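Side-chain contacts in Ent-copalyl diphosphate synthase (Streptomyces platensis, PDB 5BP8), which is probably a class II diterpene cyclase, a largely helical protein related to squalene-hopene cyclase: residues A280-A283 with L284-L288; P304-S307 with D308-A311. All coordinates share one frame; numbering follows the deposited sequence.

Contacts 1 and 2 lie at the starts of two helices that follow one another in the chain, 282-291 and 307-319, with centres about 18 Å apart and nearest atoms about 7 Å apart. Contact 1 is only partly buried and lies toward the periphery; there a proline precedes the helix, the cross-segment hydrogen bonds are all between backbone groups, and the side chains divide into leucines turned to other helices and a solvent-exposed aspartate. Contact 2 is buried and nearer the centre of the chain. Its helix start is capped by an aspartate and crowded with acidic groups. Leu288 of contact 1 packs on Val313 and Leu317, further along the helix that contact 2 opens.

Contact 1 of 2, residues A280-A283 with L284-L288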
loop_
_atom_site.group_PDB
_atom_site.type_symbol
_atom_site.label_atom_id
_atom_site.label_comp_id
_atom_site.label_asym_id
_atom_site.label_seq_id
_atom_site.Cartn_x
_atom_site.Cartn_y
_atom_site.Cartn_z
ATOM N N ALA A 280 3.946 21.273 14.487
ATOM C CA ALA A 280 4.598 20.035 14.046
ATOM C C ALA A 280 5.784 19.766 14.951
ATOM O O ALA A 280 6.634 20.658 15.146
ATOM C CB ALA A 280 5.064 20.127 12.605
ATOM N N PRO A 281 5.833 18.561 15.545
ATOM C CA PRO A 281 7.007 18.234 16.324
ATOM C C PRO A 281 8.241 18.253 15.425
ATOM O O PRO A 281 8.223 17.715 14.306
ATOM C CB PRO A 281 6.718 16.809 16.831
ATOM C CG PRO A 281 5.238 16.689 16.808
ATOM C CD PRO A 281 4.804 17.497 15.627
ATOM N N ALA A 282 9.297 18.889 15.917
ATOM C CA ALA A 282 10.553 18.966 15.192
ATOM C C ALA A 282 11.065 17.598 14.775
ATOM O O ALA A 282 11.702 17.484 13.740
ATOM C CB ALA A 282 11.601 19.666 16.047
ATOM N N ALA A 283 10.824 16.576 15.597
ATOM C CA ALA A 283 11.311 15.244 15.315
ATOM C C ALA A 283 10.786 14.720 13.977
ATOM O O ALA A 283 11.512 13.996 13.297
ATOM C CB ALA A 283 10.959 14.265 16.443
ATOM N N LEU A 284 9.555 15.068 13.592
ATOM C CA LEU A 284 9.030 14.587 12.305
ATOM C C LEU A 284 9.764 15.269 11.172
ATOM O O LEU A 284 10.154 14.622 10.205
ATOM C CB LEU A 284 7.530 14.829 12.142
ATOM C CG LEU A 284 6.623 14.063 13.102
ATOM C CD1 LEU A 284 5.177 14.287 12.713
ATOM C CD2 LEU A 284 6.966 12.581 13.145
ATOM N N LEU A 285 9.959 16.584 11.300
ATOM C CA LEU A 285 10.557 17.350 10.227
ATOM C C LEU A 285 12.025 16.979 10.118
ATOM O O LEU A 285 12.552 16.867 9.005
ATOM C CB LEU A 285 10.378 18.860 10.450
ATOM C CG LEU A 285 8.962 19.374 10.719
ATOM C CD1 LEU A 285 8.936 20.875 10.981
ATOM C CD2 LEU A 285 8.040 19.042 9.568
ATOM N N ASP A 286 12.684 16.754 11.256
ATOM C CA ASP A 286 14.080 16.279 11.238
ATOM C C ASP A 286 14.267 14.926 10.556
ATOM O O ASP A 286 15.244 14.750 9.816
ATOM C CB ASP A 286 14.663 16.178 12.647
ATOM C CG ASP A 286 14.820 17.527 13.329
ATOM O OD1 ASP A 286 14.838 18.580 12.662
ATOM O OD2 ASP A 286 14.935 17.499 14.564
ATOM N N SER A 287 13.368 13.976 10.841
ATOM C CA SER A 287 13.378 12.632 10.194
ATOM C C SER A 287 13.297 12.785 8.685
ATOM O O SER A 287 14.079 12.209 7.945
ATOM C CB SER A 287 12.184 11.788 10.675
ATOM O OG SER A 287 12.018 10.610 9.898
ATOM N N LEU A 288 12.340 13.576 8.229
ATOM C CA LEU A 288 12.165 13.768 6.796
ATOM C C LEU A 288 13.363 14.448 6.151
ATOM O O LEU A 288 13.826 14.013 5.108
ATOM C CB LEU A 288 10.897 14.553 6.508
ATOM C CG LEU A 288 9.567 13.838 6.784
ATOM C CD1 LEU A 288 8.445 14.730 6.300
ATOM C CD2 LEU A 288 9.496 12.470 6.101
#
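The carbonyl oxygen of Ala282 receives the backbone NH of Asp286, with 2.8 Å between Ala282 O and Asp286 N, and the donor approaches nearly in line with the C=O bond. This is the first of the regular helical bonds; one residue further on, Ser287 N is 3.1 Å from Ala283 O and lies above the plane of that carbonyl. The turn before them is tighter, Leu284 N reaching Pro281 O at 3.0 Å with a more bent N-H...O angle of 141°. Pro281, at the N-cap position, offers no side-chain acceptor to the first turn. The carboxylate of Asp286 is folded back along the helix, CG lying beside its own backbone N (chi1 -67°), which brings Asp286 OD2 to 3.3 Å from Ala282 O; both oxygens are acceptors, so no hydrogen bond joins them. Asp286 OD1 is in a salt bridge with Arg322. Apolar contacts across the start of the helix are loose: Leu285 CD1 is 4.3 Å from Ala280 CB, and Leu284 CD1 stands 4.4 Å from Pro281 CD. Leu284 and Pro281 together face Leu16 and Val20 of helix 7-20, while Leu285 packs on Leu268 of helix 260-274, the helix whose Gln264 also accepts a hydrogen bond from Ser287 OG.

Contact 2 of 2, residues P304-S307 with D308-A311; sequences PSDS and DDTA
Asp306 and Asp309 meet through their carboxyl groups, with Asp306 OD1 a very short 2.4 Å from Asp309 OD2 and the two planes turned 76° apart. The other oxygen, Asp306 OD2, caps the helix: Asp309 N is 2.9 Å away in an almost straight N-H...O bond, reaching the oxygen from above the carboxyl plane. What permits this is the first torsion of Asp306 (chi1 72°), which holds CG between the backbone N and the carbonyl carbon and swings the carboxyl group over the start of the helix. The backbone oxygen of Asp306 is gripped twice by Thr310, whose N lies 3.0 Å and whose OG1 lies 2.7 Å from Asp306 O. Thr310 OG1 in turn takes the NH of Ile297, and Asp306 also has a backbone bond to Ile297, so both Asp306 and Thr310 are bonded to Ile297. Ala311 N continues the helix with a 2.8 Å bond to Ser307 O. Ser307 OG is tied to Ser339 O, and Asp308, with CG anti to its backbone N (chi1 -169°), bonds through OD1 to His354 ND1 of helix 349-365. Asp306, Ser307, Asp308 and Asp309 spell the DXDD signature of class II diterpene cyclases, here wound into the buried N-terminus of a helix.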
loop_
_atom_site.group_PDB
_atom_site.type_symbol
_atom_site.label_atom_id
_atom_site.label_comp_id
_atom_site.label_asym_id
_atom_site.label_seq_id
_atom_site.Cartn_x
_atom_site.Cartn_y
_atom_site.Cartn_z
ATOM N N PRO A 304 14.046 1.993 -2.749
ATOM C CA PRO A 304 14.557 2.987 -3.698
ATOM C C PRO A 304 13.692 4.220 -3.676
ATOM O O PRO A 304 12.489 4.139 -3.402
ATOM C CB PRO A 304 14.445 2.275 -5.064
ATOM C CG PRO A 304 13.424 1.215 -4.878
ATOM C CD PRO A 304 13.438 0.834 -3.434
ATOM N N SER A 305 14.297 5.362 -3.977
ATOM C CA SER A 305 13.593 6.635 -4.008
ATOM C C SER A 305 12.544 6.645 -5.091
ATOM O O SER A 305 12.698 5.977 -6.128
ATOM C CB SER A 305 14.593 7.780 -4.217
ATOM O OG SER A 305 15.393 7.893 -3.030
ATOM N N ASP A 306 11.458 7.374 -4.851
ATOM C CA ASP A 306 10.419 7.530 -5.842
ATOM C C ASP A 306 9.875 8.931 -5.770
ATOM O O ASP A 306 9.924 9.575 -4.726
ATOM C CB ASP A 306 9.276 6.500 -5.665
ATOM C CG ASP A 306 8.419 6.788 -4.461
ATOM O OD1 ASP A 306 8.731 6.290 -3.354
ATOM O OD2 ASP A 306 7.418 7.509 -4.630
ATOM N N SER A 307 9.312 9.405 -6.869
ATOM C CA SER A 307 8.906 10.797 -6.924
ATOM C C SER A 307 7.635 11.113 -6.137
ATOM O O SER A 307 7.418 12.266 -5.765
ATOM C CB SER A 307 8.743 11.274 -8.365
ATOM O OG SER A 307 7.693 10.635 -9.063
ATOM N N ASP A 308 6.791 10.110 -5.889
ATOM C CA ASP A 308 5.570 10.361 -5.133
ATOM C C ASP A 308 5.934 10.683 -3.696
ATOM O O ASP A 308 5.527 11.723 -3.162
ATOM C CB ASP A 308 4.615 9.179 -5.238
ATOM C CG ASP A 308 3.221 9.477 -4.692
ATOM O OD1 ASP A 308 2.714 10.619 -4.893
ATOM O OD2 ASP A 308 2.611 8.522 -4.098
ATOM N N ASP A 309 6.707 9.796 -3.057
ATOM C CA ASP A 309 7.173 10.044 -1.732
ATOM C C ASP A 309 8.040 11.306 -1.662
ATOM O O ASP A 309 7.917 12.087 -0.708
ATOM C CB ASP A 309 7.953 8.843 -1.197
ATOM C CG ASP A 309 7.047 7.682 -0.872
ATOM O OD1 ASP A 309 6.152 7.878 -0.038
ATOM O OD2 ASP A 309 7.205 6.599 -1.489
ATOM N N THR A 310 8.877 11.507 -2.674
ATOM C CA THR A 310 9.767 12.680 -2.696
ATOM C C THR A 310 8.920 13.961 -2.720
ATOM O O THR A 310 9.160 14.875 -1.926
ATOM C CB THR A 310 10.736 12.628 -3.899
ATOM O OG1 THR A 310 11.605 11.498 -3.760
ATOM C CG2 THR A 310 11.622 13.884 -3.956
ATOM N N ALA A 311 7.928 14.006 -3.610
ATOM C CA ALA A 311 7.049 15.180 -3.749
ATOM C C ALA A 311 6.258 15.417 -2.465
ATOM O O ALA A 311 6.191 16.531 -1.971
ATOM C CB ALA A 311 6.120 15.021 -4.931
#